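Local structure of cellulase CEL9M (Clostridium cellulolyticum, 1IA6) at residues Ala124-Pro132 with His363-Tyr372; Lys11-Ala19 with His383-Gly391. The protein probably hydrolyses internal beta-1,4-glucosidic linkages of cellulose and related beta-glucans, as a family 9 glycoside hydrolase that binds zinc and calcium. One frame throughout, in Å; residues are numbered along the deposited sequence.

Contact 1. Residues Ala124-Pro132 with His363-Tyr372; sequences ADHTYWGAP and HHRAANGYTY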
ATOM      1  N   ALA A 124      -6.530  14.245  17.204  1.00 13.09           N
ATOM      2  CA  ALA A 124      -5.691  15.399  17.507  1.00 12.93           C
ATOM      3  C   ALA A 124      -4.800  15.787  16.335  1.00 13.14           C
ATOM      4  O   ALA A 124      -4.648  16.968  16.024  1.00 11.86           O
ATOM      5  CB  ALA A 124      -4.837  15.113  18.736  1.00 10.27           C
ATOM      6  N   ASP A 125      -4.208  14.792  15.683  1.00 12.14           N
ATOM      7  CA  ASP A 125      -3.328  15.065  14.553  1.00 12.23           C
ATOM      8  C   ASP A 125      -4.049  15.843  13.460  1.00 12.90           C
ATOM      9  O   ASP A 125      -3.472  16.725  12.829  1.00 12.25           O
ATOM     10  CB  ASP A 125      -2.790  13.759  13.969  1.00 11.34           C
ATOM     11  CG  ASP A 125      -1.819  13.992  12.830  1.00 12.40           C
ATOM     12  OD1 ASP A 125      -0.723  14.526  13.085  1.00 11.97           O
ATOM     13  OD2 ASP A 125      -2.158  13.649  11.681  1.00 12.25           O
ATOM     14  N   HIS A 126      -5.319  15.523  13.249  1.00 12.60           N
ATOM     15  CA  HIS A 126      -6.099  16.179  12.211  1.00 15.93           C
ATOM     16  C   HIS A 126      -6.514  17.616  12.511  1.00 16.60           C
ATOM     17  O   HIS A 126      -6.976  18.321  11.616  1.00 18.62           O
ATOM     18  CB  HIS A 126      -7.319  15.321  11.876  1.00 14.24           C
ATOM     19  CG  HIS A 126      -6.964  14.006  11.255  1.00 17.36           C
ATOM     20  ND1 HIS A 126      -7.904  13.049  10.941  1.00 17.59           N
ATOM     21  CD2 HIS A 126      -5.768  13.498  10.875  1.00 16.03           C
ATOM     22  CE1 HIS A 126      -7.301  12.008  10.393  1.00 19.41           C
ATOM     23  NE2 HIS A 126      -6.005  12.255  10.341  1.00 15.26           N
ATOM     24  N   THR A 127      -6.349  18.056  13.756  1.00 16.93           N
ATOM     25  CA  THR A 127      -6.698  19.433  14.105  1.00 18.08           C
ATOM     26  C   THR A 127      -5.530  20.348  13.750  1.00 18.23           C
ATOM     27  O   THR A 127      -5.648  21.573  13.795  1.00 18.55           O
ATOM     28  CB  THR A 127      -6.997  19.599  15.611  1.00 17.40           C
ATOM     29  OG1 THR A 127      -5.828  19.270  16.372  1.00 18.99           O
ATOM     30  CG2 THR A 127      -8.150  18.701  16.030  1.00 19.24           C
ATOM     31  N   TYR A 128      -4.403  19.740  13.393  1.00 16.25           N
ATOM     32  CA  TYR A 128      -3.201  20.482  13.031  1.00 16.88           C
ATOM     33  C   TYR A 128      -3.044  20.566  11.516  1.00 16.92           C
ATOM     34  O   TYR A 128      -3.279  19.590  10.808  1.00 16.68           O
ATOM     35  CB  TYR A 128      -1.965  19.788  13.621  1.00 16.39           C
ATOM     36  CG  TYR A 128      -0.635  20.350  13.152  1.00 17.08           C
ATOM     37  CD1 TYR A 128      -0.117  21.529  13.693  1.00 16.55           C
ATOM     38  CD2 TYR A 128       0.103  19.703  12.158  1.00 15.50           C
ATOM     39  CE1 TYR A 128       1.104  22.050  13.256  1.00 17.47           C
ATOM     40  CE2 TYR A 128       1.322  20.216  11.713  1.00 16.58           C
ATOM     41  CZ  TYR A 128       1.816  21.388  12.267  1.00 16.09           C
ATOM     42  OH  TYR A 128       3.014  21.897  11.825  1.00 14.35           O
ATOM     43  N   TRP A 129      -2.665  21.739  11.023  1.00 16.13           N
ATOM     44  CA  TRP A 129      -2.426  21.911   9.597  1.00 16.57           C
ATOM     45  C   TRP A 129      -1.185  22.768   9.421  1.00 16.35           C
ATOM     46  O   TRP A 129      -1.199  23.975   9.663  1.00 17.96           O
ATOM     47  CB  TRP A 129      -3.619  22.552   8.881  1.00 17.22           C
ATOM     48  CG  TRP A 129      -3.446  22.523   7.382  1.00 16.81           C
ATOM     49  CD1 TRP A 129      -2.711  23.390   6.623  1.00 17.00           C
ATOM     50  CD2 TRP A 129      -3.935  21.517   6.480  1.00 17.59           C
ATOM     51  NE1 TRP A 129      -2.706  22.985   5.307  1.00 17.52           N
ATOM     52  CE2 TRP A 129      -3.449  21.839   5.192  1.00 18.12           C
ATOM     53  CE3 TRP A 129      -4.732  20.374   6.637  1.00 18.03           C
ATOM     54  CZ2 TRP A 129      -3.735  21.059   4.065  1.00 17.48           C
ATOM     55  CZ3 TRP A 129      -5.017  19.597   5.515  1.00 18.89           C
ATOM     56  CH2 TRP A 129      -4.517  19.947   4.245  1.00 18.43           C
ATOM     57  N   GLY A 130      -0.106  22.114   9.011  1.00 16.28           N
ATOM     58  CA  GLY A 130       1.167  22.774   8.806  1.00 16.01           C
ATOM     59  C   GLY A 130       2.172  21.702   8.435  1.00 16.29           C
ATOM     60  O   GLY A 130       1.803  20.531   8.316  1.00 16.14           O
ATOM     61  N   ALA A 131       3.430  22.087   8.254  1.00 13.99           N
ATOM     62  CA  ALA A 131       4.471  21.133   7.886  1.00 14.64           C
ATOM     63  C   ALA A 131       4.744  20.141   9.012  1.00 13.32           C
ATOM     64  O   ALA A 131       4.712  20.497  10.188  1.00 13.02           O
ATOM     65  CB  ALA A 131       5.754  21.874   7.526  1.00 14.96           C
ATOM     66  N   PRO A 132       5.007  18.872   8.662  1.00 12.51           N
ATOM     67  CA  PRO A 132       5.281  17.882   9.706  1.00 11.65           C
ATOM     68  C   PRO A 132       6.534  18.240  10.498  1.00 13.08           C
ATOM     69  O   PRO A 132       6.654  17.895  11.670  1.00 13.05           O
ATOM     70  CB  PRO A 132       5.433  16.577   8.920  1.00 11.66           C
ATOM     71  CG  PRO A 132       5.912  17.035   7.569  1.00 10.75           C
ATOM     72  CD  PRO A 132       5.048  18.256   7.324  1.00 12.09           C
ATOM     73  N   HIS A 363      -5.024  16.822  -0.895  1.00  9.81           N
ATOM     74  CA  HIS A 363      -5.251  16.906   0.544  1.00 11.19           C
ATOM     75  C   HIS A 363      -3.996  16.351   1.212  1.00 10.88           C
ATOM     76  O   HIS A 363      -3.960  15.201   1.645  1.00 11.59           O
ATOM     77  CB  HIS A 363      -6.474  16.075   0.933  1.00 14.14           C
ATOM     78  CG  HIS A 363      -6.865  16.216   2.369  1.00 18.58           C
ATOM     79  ND1 HIS A 363      -7.135  17.437   2.949  1.00 21.96           N
ATOM     80  CD2 HIS A 363      -7.029  15.292   3.345  1.00 20.90           C
ATOM     81  CE1 HIS A 363      -7.446  17.259   4.220  1.00 21.65           C
ATOM     82  NE2 HIS A 363      -7.390  15.966   4.486  1.00 22.94           N
ATOM     83  N   HIS A 364      -2.961  17.181   1.280  1.00 10.12           N
ATOM     84  CA  HIS A 364      -1.679  16.776   1.847  1.00 10.09           C
ATOM     85  C   HIS A 364      -1.049  17.987   2.536  1.00 10.71           C
ATOM     86  O   HIS A 364      -0.742  18.992   1.897  1.00 10.73           O
ATOM     87  CB  HIS A 364      -0.795  16.250   0.708  1.00  9.86           C
ATOM     88  CG  HIS A 364       0.464  15.573   1.159  1.00 10.22           C
ATOM     89  ND1 HIS A 364       1.616  16.266   1.462  1.00 10.34           N
ATOM     90  CD2 HIS A 364       0.762  14.262   1.318  1.00 11.51           C
ATOM     91  CE1 HIS A 364       2.571  15.411   1.785  1.00 11.06           C
ATOM     92  NE2 HIS A 364       2.078  14.188   1.704  1.00 11.64           N
ATOM     93  N   ARG A 365      -0.858  17.886   3.846  1.00 10.02           N
ATOM     94  CA  ARG A 365      -0.303  18.995   4.613  1.00 10.51           C
ATOM     95  C   ARG A 365       1.069  19.494   4.161  1.00 10.99           C
ATOM     96  O   ARG A 365       1.246  20.692   3.934  1.00 11.49           O
ATOM     97  CB  ARG A 365      -0.275  18.630   6.101  1.00 11.01           C
ATOM     98  CG  ARG A 365      -1.671  18.578   6.714  1.00 13.17           C
ATOM     99  CD  ARG A 365      -1.677  17.967   8.105  1.00 12.52           C
ATOM    100  NE  ARG A 365      -3.006  18.034   8.711  1.00 13.47           N
ATOM    101  CZ  ARG A 365      -4.057  17.318   8.326  1.00 14.80           C
ATOM    102  NH1 ARG A 365      -3.959  16.454   7.322  1.00 12.68           N
ATOM    103  NH2 ARG A 365      -5.220  17.471   8.946  1.00 14.13           N
ATOM    104  N   ALA A 366       2.035  18.594   4.027  1.00  9.86           N
ATOM    105  CA  ALA A 366       3.376  19.004   3.613  1.00 12.02           C
ATOM    106  C   ALA A 366       3.387  19.661   2.230  1.00 12.03           C
ATOM    107  O   ALA A 366       3.966  20.736   2.055  1.00 11.33           O
ATOM    108  CB  ALA A 366       4.321  17.804   3.634  1.00 12.12           C
ATOM    109  N   ALA A 367       2.750  19.023   1.252  1.00 11.25           N
ATOM    110  CA  ALA A 367       2.705  19.568  -0.106  1.00 12.19           C
ATOM    111  C   ALA A 367       1.959  20.901  -0.168  1.00 12.72           C
ATOM    112  O   ALA A 367       2.364  21.810  -0.890  1.00 13.49           O
ATOM    113  CB  ALA A 367       2.053  18.561  -1.061  1.00 11.39           C
ATOM    114  N   ASN A 368       0.870  21.016   0.586  1.00 13.82           N
ATOM    115  CA  ASN A 368       0.088  22.251   0.596  1.00 14.47           C
ATOM    116  C   ASN A 368       0.996  23.432   0.953  1.00 16.89           C
ATOM    117  O   ASN A 368       0.972  24.469   0.285  1.00 16.47           O
ATOM    118  CB  ASN A 368      -1.069  22.128   1.587  1.00 14.89           C
ATOM    119  CG  ASN A 368      -1.923  23.377   1.639  1.00 15.82           C
ATOM    120  OD1 ASN A 368      -1.786  24.193   2.543  1.00 18.29           O
ATOM    121  ND2 ASN A 368      -2.802  23.534   0.657  1.00 17.39           N
ATOM    122  N   GLY A 369       1.790  23.262   2.006  1.00 16.90           N
ATOM    123  CA  GLY A 369       2.736  24.287   2.415  1.00 19.07           C
ATOM    124  C   GLY A 369       2.224  25.510   3.156  1.00 20.53           C
ATOM    125  O   GLY A 369       3.008  26.409   3.464  1.00 21.67           O
ATOM    126  N   TYR A 370       0.930  25.554   3.446  1.00 20.13           N
ATOM    127  CA  TYR A 370       0.350  26.689   4.156  1.00 22.70           C
ATOM    128  C   TYR A 370      -0.175  26.267   5.522  1.00 24.94           C
ATOM    129  O   TYR A 370      -0.213  25.081   5.842  1.00 23.14           O
ATOM    130  CB  TYR A 370      -0.796  27.291   3.337  1.00 23.08           C
ATOM    131  CG  TYR A 370      -0.366  27.849   2.000  1.00 23.83           C
ATOM    132  CD1 TYR A 370       0.375  29.028   1.920  1.00 25.29           C
ATOM    133  CD2 TYR A 370      -0.686  27.191   0.815  1.00 22.28           C
ATOM    134  CE1 TYR A 370       0.786  29.538   0.692  1.00 24.73           C
ATOM    135  CE2 TYR A 370      -0.279  27.691  -0.419  1.00 23.50           C
ATOM    136  CZ  TYR A 370       0.456  28.863  -0.471  1.00 25.21           C
ATOM    137  OH  TYR A 370       0.860  29.360  -1.687  1.00 27.31           O
ATOM    138  N   THR A 371      -0.571  27.247   6.328  1.00 28.57           N
ATOM    139  CA  THR A 371      -1.111  26.977   7.656  1.00 31.67           C
ATOM    140  C   THR A 371      -2.490  27.624   7.783  1.00 33.97           C
ATOM    141  O   THR A 371      -3.207  27.776   6.790  1.00 35.56           O
ATOM    142  CB  THR A 371      -0.182  27.528   8.757  1.00 32.34           C
ATOM    143  OG1 THR A 371      -0.003  28.938   8.575  1.00 34.37           O
ATOM    144  CG2 THR A 371       1.174  26.840   8.700  1.00 32.33           C
ATOM    145  N   TYR A 372      -2.867  28.000   9.001  1.00 35.61           N
ATOM    146  CA  TYR A 372      -4.161  28.634   9.228  1.00 36.67           C
ATOM    147  C   TYR A 372      -4.040  30.155   9.293  1.00 37.31           C
ATOM    148  O   TYR A 372      -4.590  30.794  10.191  1.00 39.57           O
ATOM    149  CB  TYR A 372      -4.791  28.114  10.524  1.00 36.66           C
ATOM    150  CG  TYR A 372      -5.348  26.710  10.431  1.00 36.38           C
ATOM    151  CD1 TYR A 372      -6.307  26.382   9.471  1.00 36.44           C
ATOM    152  CD2 TYR A 372      -4.938  25.715  11.319  1.00 36.71           C
ATOM    153  CE1 TYR A 372      -6.845  25.096   9.397  1.00 36.79           C
ATOM    154  CE2 TYR A 372      -5.469  24.424  11.255  1.00 36.60           C
ATOM    155  CZ  TYR A 372      -6.421  24.123  10.293  1.00 37.39           C
ATOM    156  OH  TYR A 372      -6.946  22.850  10.224  1.00 37.20           O
TER

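Contact 2. Residues Lys11-Ala19 with His383-Gly391; sequences KDSIIFFDA and HLLTGALVG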
ATOM      1  N   LYS A  11       8.332   5.578 -12.252  1.00  9.06           N
ATOM      2  CA  LYS A  11       9.325   6.334 -11.496  1.00  9.53           C
ATOM      3  C   LYS A  11       8.642   7.319 -10.556  1.00 10.20           C
ATOM      4  O   LYS A  11       8.998   7.418  -9.382  1.00  9.40           O
ATOM      5  CB  LYS A  11      10.252   7.111 -12.433  1.00 11.33           C
ATOM      6  CG  LYS A  11      11.311   7.919 -11.682  1.00 16.36           C
ATOM      7  CD  LYS A  11      12.124   8.826 -12.601  1.00 22.09           C
ATOM      8  CE  LYS A  11      11.295   9.990 -13.121  1.00 24.31           C
ATOM      9  NZ  LYS A  11      12.115  10.944 -13.928  1.00 29.58           N
ATOM     10  N   ASP A  12       7.664   8.053 -11.079  1.00  8.38           N
ATOM     11  CA  ASP A  12       6.947   9.026 -10.266  1.00  8.34           C
ATOM     12  C   ASP A  12       6.192   8.382  -9.106  1.00  6.51           C
ATOM     13  O   ASP A  12       6.228   8.894  -7.997  1.00  8.22           O
ATOM     14  CB  ASP A  12       5.940   9.817 -11.107  1.00  7.87           C
ATOM     15  CG  ASP A  12       6.598  10.753 -12.101  1.00 13.64           C
ATOM     16  OD1 ASP A  12       7.780  11.113 -11.916  1.00 12.25           O
ATOM     17  OD2 ASP A  12       5.915  11.146 -13.067  1.00 15.08           O
ATOM     18  N   SER A  13       5.513   7.266  -9.366  1.00  7.42           N
ATOM     19  CA  SER A  13       4.727   6.588  -8.333  1.00  7.66           C
ATOM     20  C   SER A  13       5.582   6.101  -7.164  1.00  7.75           C
ATOM     21  O   SER A  13       5.104   5.998  -6.032  1.00  7.58           O
ATOM     22  CB  SER A  13       3.935   5.421  -8.940  1.00  8.65           C
ATOM     23  OG  SER A  13       4.788   4.387  -9.397  1.00 12.89           O
ATOM     24  N   ILE A  14       6.847   5.806  -7.439  1.00  6.16           N
ATOM     25  CA  ILE A  14       7.766   5.354  -6.397  1.00  7.46           C
ATOM     26  C   ILE A  14       8.284   6.568  -5.628  1.00  9.21           C
ATOM     27  O   ILE A  14       8.411   6.537  -4.406  1.00  8.16           O
ATOM     28  CB  ILE A  14       8.962   4.602  -7.003  1.00  7.07           C
ATOM     29  CG1 ILE A  14       8.473   3.327  -7.693  1.00  9.79           C
ATOM     30  CG2 ILE A  14       9.989   4.288  -5.916  1.00  7.34           C
ATOM     31  CD1 ILE A  14       9.520   2.673  -8.580  1.00 10.08           C
ATOM     32  N   ILE A  15       8.578   7.639  -6.360  1.00  9.42           N
ATOM     33  CA  ILE A  15       9.076   8.878  -5.770  1.00  9.81           C
ATOM     34  C   ILE A  15       8.097   9.467  -4.755  1.00  9.25           C
ATOM     35  O   ILE A  15       8.508  10.068  -3.759  1.00 10.08           O
ATOM     36  CB  ILE A  15       9.366   9.920  -6.877  1.00 11.75           C
ATOM     37  CG1 ILE A  15      10.732   9.629  -7.504  1.00 14.64           C
ATOM     38  CG2 ILE A  15       9.295  11.332  -6.319  1.00 17.28           C
ATOM     39  CD1 ILE A  15      10.980  10.382  -8.811  1.00 17.16           C
ATOM     40  N   PHE A  16       6.807   9.291  -5.012  1.00  7.88           N
ATOM     41  CA  PHE A  16       5.767   9.796  -4.118  1.00  8.43           C
ATOM     42  C   PHE A  16       6.035   9.506  -2.643  1.00  8.24           C
ATOM     43  O   PHE A  16       5.856  10.371  -1.792  1.00  9.00           O
ATOM     44  CB  PHE A  16       4.411   9.186  -4.484  1.00  9.22           C
ATOM     45  CG  PHE A  16       3.378   9.328  -3.404  1.00 10.24           C
ATOM     46  CD1 PHE A  16       2.806  10.564  -3.129  1.00 11.94           C
ATOM     47  CD2 PHE A  16       3.009   8.230  -2.628  1.00 11.37           C
ATOM     48  CE1 PHE A  16       1.883  10.708  -2.097  1.00 13.80           C
ATOM     49  CE2 PHE A  16       2.089   8.365  -1.595  1.00 12.64           C
ATOM     50  CZ  PHE A  16       1.524   9.604  -1.328  1.00 13.77           C
ATOM     51  N   PHE A  17       6.458   8.283  -2.342  1.00  7.89           N
ATOM     52  CA  PHE A  17       6.696   7.894  -0.958  1.00  8.81           C
ATOM     53  C   PHE A  17       7.656   8.793  -0.190  1.00  8.59           C
ATOM     54  O   PHE A  17       7.560   8.897   1.032  1.00  8.28           O
ATOM     55  CB  PHE A  17       7.128   6.429  -0.915  1.00  8.77           C
ATOM     56  CG  PHE A  17       6.027   5.484  -1.306  1.00  8.90           C
ATOM     57  CD1 PHE A  17       5.041   5.129  -0.389  1.00  9.38           C
ATOM     58  CD2 PHE A  17       5.925   5.015  -2.611  1.00  8.06           C
ATOM     59  CE1 PHE A  17       3.968   4.324  -0.765  1.00  8.55           C
ATOM     60  CE2 PHE A  17       4.855   4.210  -2.998  1.00  8.67           C
ATOM     61  CZ  PHE A  17       3.875   3.865  -2.075  1.00  8.77           C
ATOM     62  N   ASP A  18       8.565   9.454  -0.904  1.00  8.99           N
ATOM     63  CA  ASP A  18       9.511  10.372  -0.274  1.00  9.29           C
ATOM     64  C   ASP A  18       8.764  11.501   0.447  1.00  9.39           C
ATOM     65  O   ASP A  18       9.243  12.032   1.450  1.00  9.90           O
ATOM     66  CB  ASP A  18      10.447  10.994  -1.328  1.00  8.36           C
ATOM     67  CG  ASP A  18      11.700  10.167  -1.573  1.00 12.14           C
ATOM     68  OD1 ASP A  18      11.777   9.027  -1.073  1.00 10.36           O
ATOM     69  OD2 ASP A  18      12.611  10.664  -2.278  1.00 10.17           O
ATOM     70  N   ALA A  19       7.592  11.868  -0.061  1.00  9.24           N
ATOM     71  CA  ALA A  19       6.823  12.957   0.545  1.00  7.92           C
ATOM     72  C   ALA A  19       6.247  12.617   1.911  1.00  8.40           C
ATOM     73  O   ALA A  19       5.909  13.512   2.686  1.00  8.89           O
ATOM     74  CB  ALA A  19       5.694  13.391  -0.391  1.00  8.34           C
ATOM     75  N   HIS A 383       3.831  23.126  -3.103  1.00 13.73           N
ATOM     76  CA  HIS A 383       4.806  22.173  -3.631  1.00 14.40           C
ATOM     77  C   HIS A 383       4.172  21.095  -4.510  1.00 13.46           C
ATOM     78  O   HIS A 383       3.022  20.720  -4.307  1.00 14.52           O
ATOM     79  CB  HIS A 383       5.550  21.520  -2.467  1.00 14.31           C
ATOM     80  CG  HIS A 383       6.162  22.503  -1.519  1.00 17.68           C
ATOM     81  ND1 HIS A 383       7.197  23.338  -1.880  1.00 17.57           N
ATOM     82  CD2 HIS A 383       5.873  22.797  -0.229  1.00 17.86           C
ATOM     83  CE1 HIS A 383       7.521  24.104  -0.854  1.00 18.42           C
ATOM     84  NE2 HIS A 383       6.733  23.797   0.161  1.00 18.62           N
ATOM     85  N   LEU A 384       4.930  20.603  -5.486  1.00 13.26           N
ATOM     86  CA  LEU A 384       4.438  19.570  -6.395  1.00 11.60           C
ATOM     87  C   LEU A 384       4.606  18.182  -5.775  1.00 12.61           C
ATOM     88  O   LEU A 384       5.729  17.733  -5.527  1.00 11.82           O
ATOM     89  CB  LEU A 384       5.190  19.638  -7.727  1.00 12.35           C
ATOM     90  CG  LEU A 384       4.737  18.653  -8.814  1.00 12.88           C
ATOM     91  CD1 LEU A 384       3.304  18.962  -9.226  1.00 13.72           C
ATOM     92  CD2 LEU A 384       5.661  18.744 -10.018  1.00 14.95           C
ATOM     93  N   LEU A 385       3.485  17.509  -5.530  1.00 10.21           N
ATOM     94  CA  LEU A 385       3.486  16.175  -4.929  1.00 10.40           C
ATOM     95  C   LEU A 385       3.600  15.109  -6.024  1.00 10.16           C
ATOM     96  O   LEU A 385       2.672  14.349  -6.278  1.00  8.73           O
ATOM     97  CB  LEU A 385       2.197  15.982  -4.118  1.00 10.96           C
ATOM     98  CG  LEU A 385       2.026  14.718  -3.267  1.00 11.59           C
ATOM     99  CD1 LEU A 385       3.134  14.632  -2.233  1.00 13.05           C
ATOM    100  CD2 LEU A 385       0.671  14.757  -2.575  1.00 11.93           C
ATOM    101  N   THR A 386       4.766  15.062  -6.655  1.00 11.07           N
ATOM    102  CA  THR A 386       5.037  14.133  -7.744  1.00 11.06           C
ATOM    103  C   THR A 386       4.699  12.670  -7.457  1.00 10.81           C
ATOM    104  O   THR A 386       5.111  12.119  -6.438  1.00  9.98           O
ATOM    105  CB  THR A 386       6.519  14.215  -8.152  1.00 13.81           C
ATOM    106  OG1 THR A 386       6.839  15.572  -8.489  1.00 14.34           O
ATOM    107  CG2 THR A 386       6.803  13.312  -9.351  1.00 14.56           C
ATOM    108  N   GLY A 387       3.943  12.059  -8.369  1.00  8.19           N
ATOM    109  CA  GLY A 387       3.589  10.651  -8.249  1.00  8.61           C
ATOM    110  C   GLY A 387       2.368  10.248  -7.441  1.00  7.90           C
ATOM    111  O   GLY A 387       1.997   9.076  -7.435  1.00  8.63           O
ATOM    112  N   ALA A 388       1.723  11.197  -6.773  1.00  8.26           N
ATOM    113  CA  ALA A 388       0.558  10.864  -5.961  1.00 10.22           C
ATOM    114  C   ALA A 388      -0.688  10.542  -6.778  1.00 10.14           C
ATOM    115  O   ALA A 388      -1.054  11.280  -7.690  1.00 10.27           O
ATOM    116  CB  ALA A 388       0.246  12.009  -4.991  1.00 10.85           C
ATOM    117  N   LEU A 389      -1.332   9.428  -6.441  1.00  9.49           N
ATOM    118  CA  LEU A 389      -2.575   9.034  -7.094  1.00  9.25           C
ATOM    119  C   LEU A 389      -3.687   9.653  -6.244  1.00  9.47           C
ATOM    120  O   LEU A 389      -3.776   9.385  -5.042  1.00  7.97           O
ATOM    121  CB  LEU A 389      -2.720   7.508  -7.104  1.00  9.09           C
ATOM    122  CG  LEU A 389      -4.020   6.951  -7.699  1.00 10.65           C
ATOM    123  CD1 LEU A 389      -4.060   7.206  -9.203  1.00 11.52           C
ATOM    124  CD2 LEU A 389      -4.110   5.464  -7.426  1.00  9.57           C
ATOM    125  N   VAL A 390      -4.526  10.490  -6.846  1.00  7.48           N
ATOM    126  CA  VAL A 390      -5.606  11.111  -6.083  1.00  9.11           C
ATOM    127  C   VAL A 390      -6.828  10.202  -5.988  1.00  9.62           C
ATOM    128  O   VAL A 390      -6.908   9.180  -6.670  1.00  9.64           O
ATOM    129  CB  VAL A 390      -6.026  12.466  -6.696  1.00  8.47           C
ATOM    130  CG1 VAL A 390      -4.856  13.434  -6.650  1.00 12.62           C
ATOM    131  CG2 VAL A 390      -6.500  12.273  -8.124  1.00  8.41           C
ATOM    132  N   GLY A 391      -7.776  10.577  -5.132  1.00  9.36           N
ATOM    133  CA  GLY A 391      -8.979   9.778  -4.964  1.00 10.37           C
ATOM    134  C   GLY A 391      -9.623   9.399  -6.285  1.00 10.53           C
ATOM    135  O   GLY A 391      -9.872   8.222  -6.549  1.00 10.19           O
TER

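Contact 1. Residues Ala124-Pro132 with His363-Tyr372
Arg365 and Trp129 interlock where two loops meet in the catalytic module of this family 9 glycoside hydrolase, whose fold is an (alpha/alpha)6 barrel, and each carries polar bonds to the opposite segment. The guanidinium of Arg365 turns its edge to the carbonyls of the type I beta turn from Asp125 to Tyr128. Arg365 NE gives a short, nearly straight bond of 2.6 Å to Tyr128 O (174° at the hydrogen), lying in both the guanidinium and the carbonyl plane. Arg365 NH2 adds a weak bond to His126 O at 3.3 Å, while NH1 turns to Gly58 O, outside the two segments. Arginine suits this place because its planar donors can reach several backbone carbonyls at once; with CG to NE extended, the chain delivers them across the gap.

The indole NE1 of Trp129 donates to Asn368 OD1 over 3.2 Å. It reaches the amide oxygen from above its plane, and Tyr370 N arrives from the opposite face, closing an Asx turn just beyond the short helix 365-368. Asparagine thus ties the helix end to the tryptophan.

The same Arg365 stem packs on the indole. Arg365 CG sits 3.6 Å from the centroid of the six-membered ring of Trp129, close to the ring normal, a CH-pi contact; in turn Trp129 CE3 lies over the centre of the guanidinium, whose plane is inclined 45° to the indole. An aromatic cluster completes the packing: His363, whose side chain also lies close to the predicted active-site Glu410, meets the far end of the indole obliquely. On the flank toward the zinc site, rigid Pro132 CD rests 3.8 Å from Ala366 CB. The Tyr372 ring lies obliquely against the CB side of Trp129, with Tyr372 CZ 3.5 Å from Trp129 CB.

Contact 2. Residues Lys11-Ala19 with His383-Gly391
Gly387 lies against the N-terminal helix 6-15 of the catalytic module, an (alpha/alpha)6 barrel as in other family 9 enzymes, close to Asp12 and Phe16, at the third position of a type II beta turn running from Leu385 to Ala388. Its positive phi of 86° is readily adopted by glycine, and lack of a side chain lets the turn come within 4.2 Å of the helix, measured between Ser13 CA and Gly387 CA.

Two CA-H...O contacts join the backbones. Gly387 CA lies 3.2 Å from Asp12 O, and Phe16 CA lies 3.3 Å from Thr386 O. Outside the two segments, Asn416 of helix 413-429 donates through ND2 to Gly387 O and to Ser13 O, linking turn and helix.

One van der Waals contact sets a methyl against a carboxylate: Thr386 CG2 lies 3.5 Å from Asp12 OD1.

Apolar contacts come mainly from Phe16. Its ring is swung toward Ala388 by a chi1 of 163°, which sets CG opposite the backbone N, and Phe16 CD1 meets Ala388 CB obliquely at 3.5 Å. Alanine, with only a methyl, lets its backbone come close to the ring. Farther along, Phe16 CE1 reaches Leu385 CD1 at 4.1 Å, the branched leucine filling the angle between Phe16 and Ala19. Tighter than usual van der Waals contact is Leu385 CD1 against Ala19 CB, at 3.4 Å.

In the fold
In sequence the pairs are nested, both segments of contact 1 falling between those of contact 2: 11-19 comes first, then 124-132, 363-372 and 383-391. Their centres lie about 17 Å apart, contact 2 buried nearer the middle of the module and contact 1 farther out. They touch mainly through their later segments, where Ala367 O probably accepts a hydrogen bond from His383 N at 3.0 Å and His364 packs on Leu385. Contact 2 thus seats the loop after helix 365-368 on the N-terminal helix, while contact 1 joins that short helix to the loop after helix 122-125, with Pro132 near the zinc and His363 near the predicted active-site Glu410.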